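5-formaminoimidazole-4-carboxamide-1-(beta)-D-ribofuranosyl 5'-monophosphate synthetase (Methanocaldococcus jannaschii, PDB 2R7L) catalyses the ATP- and formate-dependent formylation of the purine intermediate AICAR to FAICAR without folates, working as a homohexamer. Local coordinates at residues G136-K141 with N303-V308; D150-V155 with E199-G204; T205-H210 with V261-S266. All coordinates share one frame; numbering follows the deposited sequence.

Interaction 1: G136-K141 with N303-V308; sequences GLRVPK and NLELVV
R138 swings its CG anti to the carbonyl carbon (chi1 -67°) and runs extended out to NE, a course that carries its guanidinium over E305, whose CG has the same setting. The two side chains cross at about a right angle, yet their flat ends lie almost parallel, the guanidinium and carboxylate planes 10° apart and stacked. E305 CG sits 3.8 Å above the guanidinium plane, over its centre. The salt bridge between R138 NE and E305 OE1 is long, at 3.9 Å, with the oxygen well out of the guanidinium plane, so it rests on charge alone; N301 ND2 bonds to OE1 instead. In the plane of the guanidinium, R138 NH1 donates to a water at 2.6 Å, and this water donates in turn to L306 O.

The backbones are joined where V308 N donates to R138 O at 3.0 Å. Next to this bond, V307 CG1 presses on the backbone at V139 C, 3.4 Å away, and slides past P140, whose CD lies 3.7 Å from it. L132 of helix 125-135 and M274 of helix 268-285 pack against both L137 and V308. G136 closes helix 125-135 with a Schellman motif, and the loop that follows lies against strand 306-312, an outermost strand, within this chain, of the five-stranded antiparallel sheet, while P140 touches ATP in the nucleotide pocket of this ATP-grasp fold.

Interaction 2: D150-V155 with E199-G204; sequences DGTVIV and EEYVVG. With ATP (adenosine-5'-triphosphate), chain E.
Backbone hydrogen bonds knit I154 to E199 as an antiparallel hydrogen-bonded pair. I154 N donates to E199 O at 2.8 Å and E199 N returns a bond to I154 O at 3.1 Å. One residue further the pair V153 and E200 is non-hydrogen-bonded, with diverging side chains. The ladder is followed by one more bond, Y201 N to T152 O at 3.0 Å.

Apolar contacts fill in beside the ladder. I154 and E199 run side by side on one face of the sheet, with I154 CG2 3.7 Å from E199 CG. T152 CG2 lies alongside Y201 CB, and I154 CB meets Y201 CD1; I239 of the second subunit also packs on Y201.

These strands belong to the small antiparallel sheet of the ATP-grasp fold, and residues 199-202, leading out of it, form the adenine-binding linker characteristic of that family. The hydrogen bonds these residues make to ATP fall on N6 and N1 of the base; E230 and R238 of the second subunit are among its further partners. N6 is gripped twice, giving one hydrogen bond to E199 OE2 at 2.8 Å and another to E200 O, while V202 N donates to N1 at 2.9 Å. E199 OE2 also forms a salt bridge with K156, whose charge would be expected to hold the carboxylate anionic and ready to accept from N6.

Contacts over the flat groups add to the adenine site. C2 of the adenine lies over the centre of the Y201 ring, 3.6 Å above its plane, with the base inclined to the ring. Y201 CG stands anti to the backbone N (chi1 -168°), turning that face to the base, and I154 CD1 approaches ATP N9 at 3.7 Å.

Interaction 3: T205-H210 with V261-S266; sequences TNFCIH and VVIRES. With AMZ (aminoimidazole 4-carboxamide ribonucleotide), chain F.
Phosphate oxygen OP2 of AMZ is held by both R264 and S266. R264 NE donates to it at 2.8 Å, almost straight (172°), with OP2 in the plane of the guanidinium at its edge. S266 OG also donates to OP2, and R264 NH2 to AMZ O4, both at distances so short that their exact lengths are doubtful. The extended arginine, its CG anti to the backbone N, leaves the strand where I263 ends it, and its NH1 bonds to I255 O of the second subunit.

On the residues just before the arginine, 261-263, packs the ring of F207, with no hydrogen bond between the two segments. I263 CG1 makes a CH-pi contact over one ring face, 4.0 Å from the centroid and offset toward the rim. V262 O comes in the ring plane, at the edge, 3.6 Å from CE1, while V261 CG2 reaches the same carbon obliquely at 3.8 Å. V262 and I263 also pair antiparallel with a strand of the second subunit, which contributes S94 and N258 to AMZ. The chemistry thus changes within one short segment, from a largely apolar, buried seat for the F207 ring to a cationic and hydroxyl end suited to a phosphate.

Overall arrangement
Interactions 1 and 2 meet directly, their centres about 13 Å apart: K141 O lies 2.9 Å from E200 N, a probable hydrogen bond, and V307 CG1 packs 3.9 Å from V202 CG2. P140 and the linker 199-202 line the same ATP pocket. Interactions 1 and 3 share the five-stranded sheet, with centres about 14 Å apart; L306 CD2 reaches F207 CD2 at 4.1 Å, and L304 CD1 packs on R264 NH1 at 3.7 Å. Interactions 2 and 3 adjoin in sequence at residues 204-205, though their centres are about 21 Å apart; the chain passes from the adenine linker into the strand of F207. Both touch the second subunit, and AMZ binds at that interface.

Interaction 1: G136-K141 with N303-V308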
loop_
_atom_site.group_PDB
_atom_site.type_symbol
_atom_site.label_atom_id
_atom_site.label_comp_id
_atom_site.label_asym_id
_atom_site.label_seq_id
_atom_site.Cartn_x
_atom_site.Cartn_y
_atom_site.Cartn_z
ATOM N N GLY A 136 20.097 -36.857 5.277
ATOM C CA GLY A 136 19.520 -37.345 6.525
ATOM C C GLY A 136 18.030 -37.083 6.617
ATOM O O GLY A 136 17.499 -36.835 7.700
ATOM N N LEU A 137 17.347 -37.137 5.480
ATOM C CA LEU A 137 15.902 -36.896 5.463
ATOM C C LEU A 137 15.087 -38.192 5.400
ATOM O O LEU A 137 15.417 -39.105 4.644
ATOM C CB LEU A 137 15.522 -35.977 4.298
ATOM C CG LEU A 137 16.110 -34.561 4.337
ATOM C CD1 LEU A 137 15.610 -33.744 3.166
ATOM C CD2 LEU A 137 15.762 -33.884 5.639
ATOM N N ARG A 138 14.027 -38.261 6.201
ATOM C CA ARG A 138 13.096 -39.380 6.157
ATOM C C ARG A 138 12.507 -39.530 4.767
ATOM O O ARG A 138 12.038 -38.557 4.179
ATOM C CB ARG A 138 11.964 -39.182 7.160
ATOM C CG ARG A 138 12.397 -39.233 8.601
ATOM C CD ARG A 138 11.209 -39.103 9.529
ATOM N NE ARG A 138 11.614 -39.101 10.932
ATOM C CZ ARG A 138 11.768 -38.007 11.672
ATOM N NH1 ARG A 138 11.545 -36.809 11.148
ATOM N NH2 ARG A 138 12.141 -38.114 12.944
ATOM N N VAL A 139 12.565 -40.752 4.242
ATOM C CA VAL A 139 11.934 -41.106 2.975
ATOM C C VAL A 139 11.103 -42.376 3.183
ATOM O O VAL A 139 11.231 -43.040 4.224
ATOM C CB VAL A 139 12.975 -41.318 1.849
ATOM C CG1 VAL A 139 13.700 -40.017 1.539
ATOM C CG2 VAL A 139 13.971 -42.412 2.224
ATOM N N PRO A 140 10.215 -42.689 2.226
ATOM C CA PRO A 140 9.486 -43.964 2.243
ATOM C C PRO A 140 10.438 -45.147 2.028
ATOM O O PRO A 140 11.396 -45.029 1.260
ATOM C CB PRO A 140 8.539 -43.846 1.042
ATOM C CG PRO A 140 8.490 -42.373 0.713
ATOM C CD PRO A 140 9.841 -41.854 1.074
ATOM N N LYS A 141 10.184 -46.270 2.697
ATOM C CA LYS A 141 10.989 -47.479 2.478
ATOM C C LYS A 141 10.889 -47.913 1.023
ATOM O O LYS A 141 9.810 -47.873 0.433
ATOM C CB LYS A 141 10.522 -48.631 3.370
ATOM C CG LYS A 141 10.620 -48.378 4.860
ATOM C CD LYS A 141 9.851 -49.447 5.628
ATOM C CE LYS A 141 9.343 -48.924 6.966
ATOM N NZ LYS A 141 8.135 -49.671 7.429
ATOM N N ASN A 303 2.739 -39.552 13.603
ATOM C CA ASN A 303 3.781 -39.291 14.590
ATOM C C ASN A 303 4.454 -37.928 14.399
ATOM O O ASN A 303 5.480 -37.636 15.027
ATOM C CB ASN A 303 4.823 -40.402 14.567
ATOM C CG ASN A 303 4.308 -41.685 15.175
ATOM O OD1 ASN A 303 3.627 -41.669 16.199
ATOM N ND2 ASN A 303 4.626 -42.807 14.542
ATOM N N LEU A 304 3.866 -37.112 13.528
ATOM C CA LEU A 304 4.344 -35.757 13.252
ATOM C C LEU A 304 5.745 -35.751 12.658
ATOM O O LEU A 304 6.564 -34.893 12.980
ATOM C CB LEU A 304 4.275 -34.878 14.505
ATOM C CG LEU A 304 2.862 -34.634 15.037
ATOM C CD1 LEU A 304 2.871 -33.773 16.288
ATOM C CD2 LEU A 304 1.991 -34.006 13.972
ATOM N N GLU A 305 6.007 -36.718 11.787
ATOM C CA GLU A 305 7.273 -36.794 11.083
ATOM C C GLU A 305 6.992 -36.562 9.625
ATOM O O GLU A 305 6.093 -37.189 9.060
ATOM C CB GLU A 305 7.910 -38.172 11.248
ATOM C CG GLU A 305 8.082 -38.622 12.687
ATOM C CD GLU A 305 8.460 -40.099 12.795
ATOM O OE1 GLU A 305 8.234 -40.857 11.822
ATOM O OE2 GLU A 305 8.982 -40.499 13.855
ATOM N N LEU A 306 7.756 -35.661 9.012
ATOM C CA LEU A 306 7.590 -35.379 7.598
ATOM C C LEU A 306 8.436 -36.342 6.775
ATOM O O LEU A 306 9.642 -36.428 6.958
ATOM C CB LEU A 306 7.949 -33.917 7.292
ATOM C CG LEU A 306 6.945 -32.866 7.792
ATOM C CD1 LEU A 306 7.604 -31.498 7.896
ATOM C CD2 LEU A 306 5.729 -32.807 6.868
ATOM N N VAL A 307 7.784 -37.078 5.881
ATOM C CA VAL A 307 8.462 -38.047 5.036
ATOM C C VAL A 307 8.436 -37.522 3.613
ATOM O O VAL A 307 7.366 -37.293 3.050
ATOM C CB VAL A 307 7.760 -39.445 5.097
ATOM C CG1 VAL A 307 8.462 -40.451 4.194
ATOM C CG2 VAL A 307 7.714 -39.969 6.524
ATOM N N VAL A 308 9.602 -37.323 3.017
ATOM C CA VAL A 308 9.629 -36.733 1.685
ATOM C C VAL A 308 9.716 -37.777 0.577
ATOM O O VAL A 308 10.667 -38.556 0.493
ATOM C CB VAL A 308 10.680 -35.576 1.549
ATOM C CG1 VAL A 308 11.555 -35.499 2.767
ATOM C CG2 VAL A 308 11.511 -35.727 0.290
HETATM O O HOH W 1 11.145 -35.464 8.961
#

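Interaction 2: D150-V155 with E199-G204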
loop_
_atom_site.group_PDB
_atom_site.type_symbol
_atom_site.label_atom_id
_atom_site.label_comp_id
_atom_site.label_asym_id
_atom_site.label_seq_id
_atom_site.Cartn_x
_atom_site.Cartn_y
_atom_site.Cartn_z
ATOM N N ASP A 150 5.359 -56.212 2.371
ATOM C CA ASP A 150 4.902 -56.681 3.675
ATOM C C ASP A 150 3.939 -55.670 4.288
ATOM O O ASP A 150 3.581 -55.759 5.460
ATOM C CB ASP A 150 6.094 -56.901 4.606
ATOM C CG ASP A 150 6.881 -55.625 4.861
ATOM O OD1 ASP A 150 6.508 -54.569 4.307
ATOM O OD2 ASP A 150 7.874 -55.673 5.615
ATOM N N GLY A 151 3.537 -54.694 3.485
ATOM C CA GLY A 151 2.606 -53.667 3.933
ATOM C C GLY A 151 1.950 -53.036 2.727
ATOM O O GLY A 151 2.022 -53.572 1.624
ATOM N N THR A 152 1.306 -51.894 2.928
ATOM C CA THR A 152 0.703 -51.188 1.815
ATOM C C THR A 152 1.796 -50.422 1.078
ATOM O O THR A 152 2.661 -49.793 1.694
ATOM C CB THR A 152 -0.432 -50.252 2.276
ATOM O OG1 THR A 152 -1.367 -51.003 3.057
ATOM C CG2 THR A 152 -1.165 -49.656 1.081
ATOM N N VAL A 153 1.783 -50.511 -0.244
ATOM C CA VAL A 153 2.794 -49.848 -1.039
ATOM C C VAL A 153 2.143 -49.084 -2.174
ATOM O O VAL A 153 1.009 -49.381 -2.564
ATOM C CB VAL A 153 3.829 -50.847 -1.626
ATOM C CG1 VAL A 153 4.652 -51.488 -0.521
ATOM C CG2 VAL A 153 3.144 -51.903 -2.473
ATOM N N ILE A 154 2.860 -48.091 -2.695
ATOM C CA ILE A 154 2.452 -47.442 -3.930
ATOM C C ILE A 154 3.469 -47.818 -4.999
ATOM O O ILE A 154 4.665 -47.932 -4.720
ATOM C CB ILE A 154 2.330 -45.896 -3.773
ATOM C CG1 ILE A 154 1.810 -45.252 -5.064
ATOM C CG2 ILE A 154 3.653 -45.294 -3.354
ATOM C CD1 ILE A 154 1.310 -43.820 -4.886
ATOM N N VAL A 155 2.991 -48.042 -6.215
ATOM C CA VAL A 155 3.875 -48.471 -7.287
ATOM C C VAL A 155 3.873 -47.461 -8.425
ATOM O O VAL A 155 2.827 -47.169 -9.006
ATOM C CB VAL A 155 3.503 -49.878 -7.820
ATOM C CG1 VAL A 155 4.587 -50.382 -8.751
ATOM C CG2 VAL A 155 3.311 -50.851 -6.661
ATOM N N GLU A 199 7.345 -48.478 -3.325
ATOM C CA GLU A 199 7.714 -47.901 -2.035
ATOM C C GLU A 199 6.565 -47.886 -1.043
ATOM O O GLU A 199 5.393 -47.956 -1.410
ATOM C CB GLU A 199 8.285 -46.479 -2.196
ATOM C CG GLU A 199 7.334 -45.487 -2.865
ATOM C CD GLU A 199 7.873 -44.059 -2.877
ATOM O OE1 GLU A 199 9.110 -43.880 -2.912
ATOM O OE2 GLU A 199 7.057 -43.112 -2.854
ATOM N N GLU A 200 6.930 -47.785 0.225
ATOM C CA GLU A 200 5.972 -47.675 1.302
ATOM C C GLU A 200 4.912 -46.613 1.012
ATOM O O GLU A 200 5.235 -45.471 0.695
ATOM C CB GLU A 200 6.717 -47.323 2.586
ATOM C CG GLU A 200 5.825 -46.962 3.747
ATOM C CD GLU A 200 6.614 -46.497 4.943
ATOM O OE1 GLU A 200 7.830 -46.233 4.791
ATOM O OE2 GLU A 200 6.023 -46.405 6.037
ATOM N N TYR A 201 3.644 -46.993 1.104
ATOM C CA TYR A 201 2.573 -46.015 1.035
ATOM C C TYR A 201 2.562 -45.286 2.375
ATOM O O TYR A 201 2.289 -45.898 3.412
ATOM C CB TYR A 201 1.221 -46.687 0.772
ATOM C CG TYR A 201 0.137 -45.697 0.415
ATOM C CD1 TYR A 201 -0.221 -45.484 -0.910
ATOM C CD2 TYR A 201 -0.510 -44.954 1.400
ATOM C CE1 TYR A 201 -1.206 -44.571 -1.250
ATOM C CE2 TYR A 201 -1.502 -44.034 1.073
ATOM C CZ TYR A 201 -1.839 -43.846 -0.256
ATOM O OH TYR A 201 -2.815 -42.940 -0.599
ATOM N N VAL A 202 2.899 -43.995 2.366
ATOM C CA VAL A 202 2.879 -43.216 3.603
ATOM C C VAL A 202 1.494 -42.624 3.797
ATOM O O VAL A 202 0.948 -41.997 2.893
ATOM C CB VAL A 202 3.942 -42.095 3.609
ATOM C CG1 VAL A 202 3.786 -41.220 4.853
ATOM C CG2 VAL A 202 5.359 -42.695 3.541
ATOM N N VAL A 203 0.914 -42.840 4.971
ATOM C CA VAL A 203 -0.442 -42.373 5.217
ATOM C C VAL A 203 -0.425 -41.102 6.060
ATOM O O VAL A 203 -0.244 -41.141 7.273
ATOM C CB VAL A 203 -1.315 -43.463 5.875
ATOM C CG1 VAL A 203 -2.765 -43.011 5.939
ATOM C CG2 VAL A 203 -1.195 -44.775 5.102
ATOM N N GLY A 204 -0.607 -39.966 5.403
ATOM C CA GLY A 204 -0.585 -38.703 6.116
ATOM C C GLY A 204 -1.081 -37.516 5.321
ATOM O O GLY A 204 -1.760 -37.661 4.299
HETATM P PG ATP E . 4.033 -34.214 -9.638
HETATM O O1G ATP E . 5.050 -33.383 -10.389
HETATM O O2G ATP E . 3.905 -33.866 -8.168
HETATM O O3G ATP E . 2.711 -34.344 -10.358
HETATM P PB ATP E . 5.926 -36.170 -8.789
HETATM O O1B ATP E . 6.563 -34.953 -8.166
HETATM O O2B ATP E . 6.786 -37.080 -9.637
HETATM O O3B ATP E . 4.650 -35.716 -9.676
HETATM P PA ATP E . 4.952 -38.600 -7.593
HETATM O O1A ATP E . 6.046 -39.328 -6.857
HETATM O O2A ATP E . 4.521 -38.998 -8.979
HETATM O O3A ATP E . 5.294 -37.015 -7.564
HETATM O "O5'" ATP E . 3.656 -38.648 -6.654
HETATM C "C5'" ATP E . 2.378 -38.386 -7.212
HETATM C "C4'" ATP E . 1.355 -38.487 -6.093
HETATM O "O4'" ATP E . 1.268 -39.833 -5.615
HETATM C "C3'" ATP E . 1.728 -37.652 -4.880
HETATM O "O3'" ATP E . 1.273 -36.300 -4.998
HETATM C "C2'" ATP E . 1.048 -38.393 -3.745
HETATM O "O2'" ATP E . -0.310 -37.974 -3.621
HETATM C "C1'" ATP E . 1.070 -39.847 -4.198
HETATM N N9 ATP E . 2.242 -40.493 -3.577
HETATM C C8 ATP E . 3.486 -40.492 -4.095
HETATM N N7 ATP E . 4.346 -41.155 -3.285
HETATM C C5 ATP E . 3.643 -41.610 -2.230
HETATM C C6 ATP E . 3.943 -42.398 -1.015
HETATM N N6 ATP E . 5.197 -42.841 -0.754
HETATM N N1 ATP E . 2.923 -42.640 -0.168
HETATM C C2 ATP E . 1.669 -42.198 -0.413
HETATM N N3 ATP E . 1.327 -41.488 -1.500
HETATM C C4 ATP E . 2.257 -41.157 -2.421
#

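Interaction 3: T205-H210 with V261-S266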
loop_
_atom_site.group_PDB
_atom_site.type_symbol
_atom_site.label_atom_id
_atom_site.label_comp_id
_atom_site.label_asym_id
_atom_site.label_seq_id
_atom_site.Cartn_x
_atom_site.Cartn_y
_atom_site.Cartn_z
ATOM N N THR A 205 -0.739 -36.335 5.812
ATOM C CA THR A 205 -1.169 -35.089 5.207
ATOM C C THR A 205 -0.071 -34.530 4.300
ATOM O O THR A 205 1.093 -34.480 4.686
ATOM C CB THR A 205 -1.549 -34.077 6.296
ATOM O OG1 THR A 205 -0.646 -34.198 7.402
ATOM C CG2 THR A 205 -2.944 -34.349 6.800
ATOM N N ASN A 206 -0.448 -34.134 3.088
ATOM C CA ASN A 206 0.491 -33.581 2.120
ATOM C C ASN A 206 0.875 -32.120 2.379
ATOM O O ASN A 206 0.015 -31.234 2.486
ATOM C CB ASN A 206 -0.083 -33.702 0.712
ATOM C CG ASN A 206 0.887 -33.235 -0.363
ATOM O OD1 ASN A 206 0.467 -32.696 -1.379
ATOM N ND2 ASN A 206 2.185 -33.454 -0.150
ATOM N N PHE A 207 2.175 -31.888 2.480
ATOM C CA PHE A 207 2.738 -30.545 2.544
ATOM C C PHE A 207 3.865 -30.489 1.538
ATOM O O PHE A 207 4.908 -31.097 1.750
ATOM C CB PHE A 207 3.319 -30.277 3.932
ATOM C CG PHE A 207 2.291 -30.238 5.024
ATOM C CD1 PHE A 207 1.613 -29.065 5.312
ATOM C CD2 PHE A 207 2.013 -31.374 5.776
ATOM C CE1 PHE A 207 0.668 -29.020 6.328
ATOM C CE2 PHE A 207 1.070 -31.339 6.785
ATOM C CZ PHE A 207 0.390 -30.150 7.058
ATOM N N CYS A 208 3.635 -29.801 0.423
ATOM C CA CYS A 208 4.706 -29.483 -0.504
ATOM C C CYS A 208 5.308 -28.154 -0.054
ATOM O O CYS A 208 4.684 -27.103 -0.163
ATOM C CB CYS A 208 4.186 -29.413 -1.940
ATOM S SG CYS A 208 3.284 -30.920 -2.481
ATOM N N ILE A 209 6.521 -28.222 0.482
ATOM C CA ILE A 209 7.151 -27.083 1.136
ATOM C C ILE A 209 8.109 -26.366 0.193
ATOM O O ILE A 209 9.065 -26.957 -0.325
ATOM C CB ILE A 209 7.889 -27.538 2.410
ATOM C CG1 ILE A 209 6.917 -28.313 3.315
ATOM C CG2 ILE A 209 8.478 -26.343 3.140
ATOM C CD1 ILE A 209 7.585 -29.259 4.307
ATOM N N HIS A 210 7.840 -25.087 -0.042
ATOM C CA HIS A 210 8.639 -24.321 -0.989
ATOM C C HIS A 210 9.673 -23.459 -0.266
ATOM O O HIS A 210 9.331 -22.535 0.483
ATOM C CB HIS A 210 7.734 -23.504 -1.912
ATOM C CG HIS A 210 6.614 -24.304 -2.509
ATOM N ND1 HIS A 210 6.740 -24.997 -3.693
ATOM C CD2 HIS A 210 5.352 -24.534 -2.072
ATOM C CE1 HIS A 210 5.605 -25.615 -3.964
ATOM N NE2 HIS A 210 4.745 -25.346 -2.998
ATOM N N VAL A 261 -2.163 -24.438 2.233
ATOM C CA VAL A 261 -2.185 -25.078 3.531
ATOM C C VAL A 261 -1.073 -24.456 4.365
ATOM O O VAL A 261 -0.104 -23.936 3.821
ATOM C CB VAL A 261 -1.958 -26.618 3.401
ATOM C CG1 VAL A 261 -0.523 -26.926 2.946
ATOM C CG2 VAL A 261 -2.263 -27.323 4.714
ATOM N N VAL A 262 -1.234 -24.474 5.683
ATOM C CA VAL A 262 -0.173 -24.079 6.584
ATOM C C VAL A 262 0.049 -25.244 7.521
ATOM O O VAL A 262 -0.853 -26.035 7.748
ATOM C CB VAL A 262 -0.517 -22.797 7.420
ATOM C CG1 VAL A 262 -0.616 -21.559 6.525
ATOM C CG2 VAL A 262 -1.790 -22.993 8.227
ATOM N N ILE A 263 1.251 -25.351 8.064
ATOM C CA ILE A 263 1.577 -26.451 8.947
ATOM C C ILE A 263 1.433 -26.020 10.403
ATOM O O ILE A 263 1.451 -24.827 10.713
ATOM C CB ILE A 263 3.012 -26.954 8.692
ATOM C CG1 ILE A 263 3.161 -28.427 9.101
ATOM C CG2 ILE A 263 4.026 -26.074 9.424
ATOM C CD1 ILE A 263 4.450 -29.074 8.594
ATOM N N ARG A 264 1.269 -27.000 11.288
ATOM C CA ARG A 264 1.283 -26.783 12.729
ATOM C C ARG A 264 2.602 -26.098 13.086
ATOM O O ARG A 264 3.671 -26.566 12.684
ATOM C CB ARG A 264 1.186 -28.137 13.425
ATOM C CG ARG A 264 1.162 -28.125 14.930
ATOM C CD ARG A 264 0.790 -29.536 15.387
ATOM N NE ARG A 264 0.906 -29.741 16.823
ATOM C CZ ARG A 264 0.456 -30.823 17.456
ATOM N NH1 ARG A 264 -0.158 -31.784 16.780
ATOM N NH2 ARG A 264 0.610 -30.943 18.764
ATOM N N GLU A 265 2.532 -24.990 13.823
ATOM C CA GLU A 265 3.711 -24.128 13.989
ATOM C C GLU A 265 4.879 -24.829 14.687
ATOM O O GLU A 265 6.028 -24.626 14.315
ATOM C CB GLU A 265 3.353 -22.811 14.698
ATOM C CG GLU A 265 4.434 -21.725 14.584
ATOM C CD GLU A 265 4.023 -20.407 15.231
ATOM O OE1 GLU A 265 3.109 -19.735 14.700
ATOM O OE2 GLU A 265 4.620 -20.040 16.272
ATOM N N SER A 266 4.582 -25.666 15.685
ATOM C CA SER A 266 5.620 -26.443 16.371
ATOM C C SER A 266 6.449 -27.323 15.429
ATOM O O SER A 266 7.481 -27.860 15.825
ATOM C CB SER A 266 5.013 -27.301 17.489
ATOM O OG SER A 266 3.912 -28.074 17.016
HETATM O O5 AMZ F . -2.857 -25.644 13.642
HETATM C C6 AMZ F . -3.674 -25.921 14.524
HETATM N N2 AMZ F . -4.991 -25.971 14.339
HETATM C C3A AMZ F . -3.210 -26.250 15.933
HETATM C C7A AMZ F . -3.992 -26.691 16.986
HETATM N N3 AMZ F . -5.308 -26.911 16.985
HETATM N N1 AMZ F . -1.954 -26.177 16.354
HETATM C C5 AMZ F . -1.948 -26.555 17.640
HETATM N N AMZ F . -3.191 -26.868 18.022
HETATM C C1 AMZ F . -3.604 -27.319 19.374
HETATM C C2 AMZ F . -3.505 -28.835 19.549
HETATM C C3 AMZ F . -2.209 -29.020 20.316
HETATM O O2 AMZ F . -2.351 -30.108 21.226
HETATM O O1 AMZ F . -4.614 -29.253 20.355
HETATM O O AMZ F . -2.644 -26.719 20.258
HETATM C C AMZ F . -2.111 -27.728 21.122
HETATM C C4 AMZ F . -0.647 -27.335 21.406
HETATM O O3 AMZ F . 0.077 -27.222 20.185
HETATM P P AMZ F . 1.538 -27.817 20.082
HETATM O OP1 AMZ F . 2.546 -27.147 20.946
HETATM O O4 AMZ F . 1.443 -29.380 20.446
HETATM O OP2 AMZ F . 1.974 -27.744 18.523
#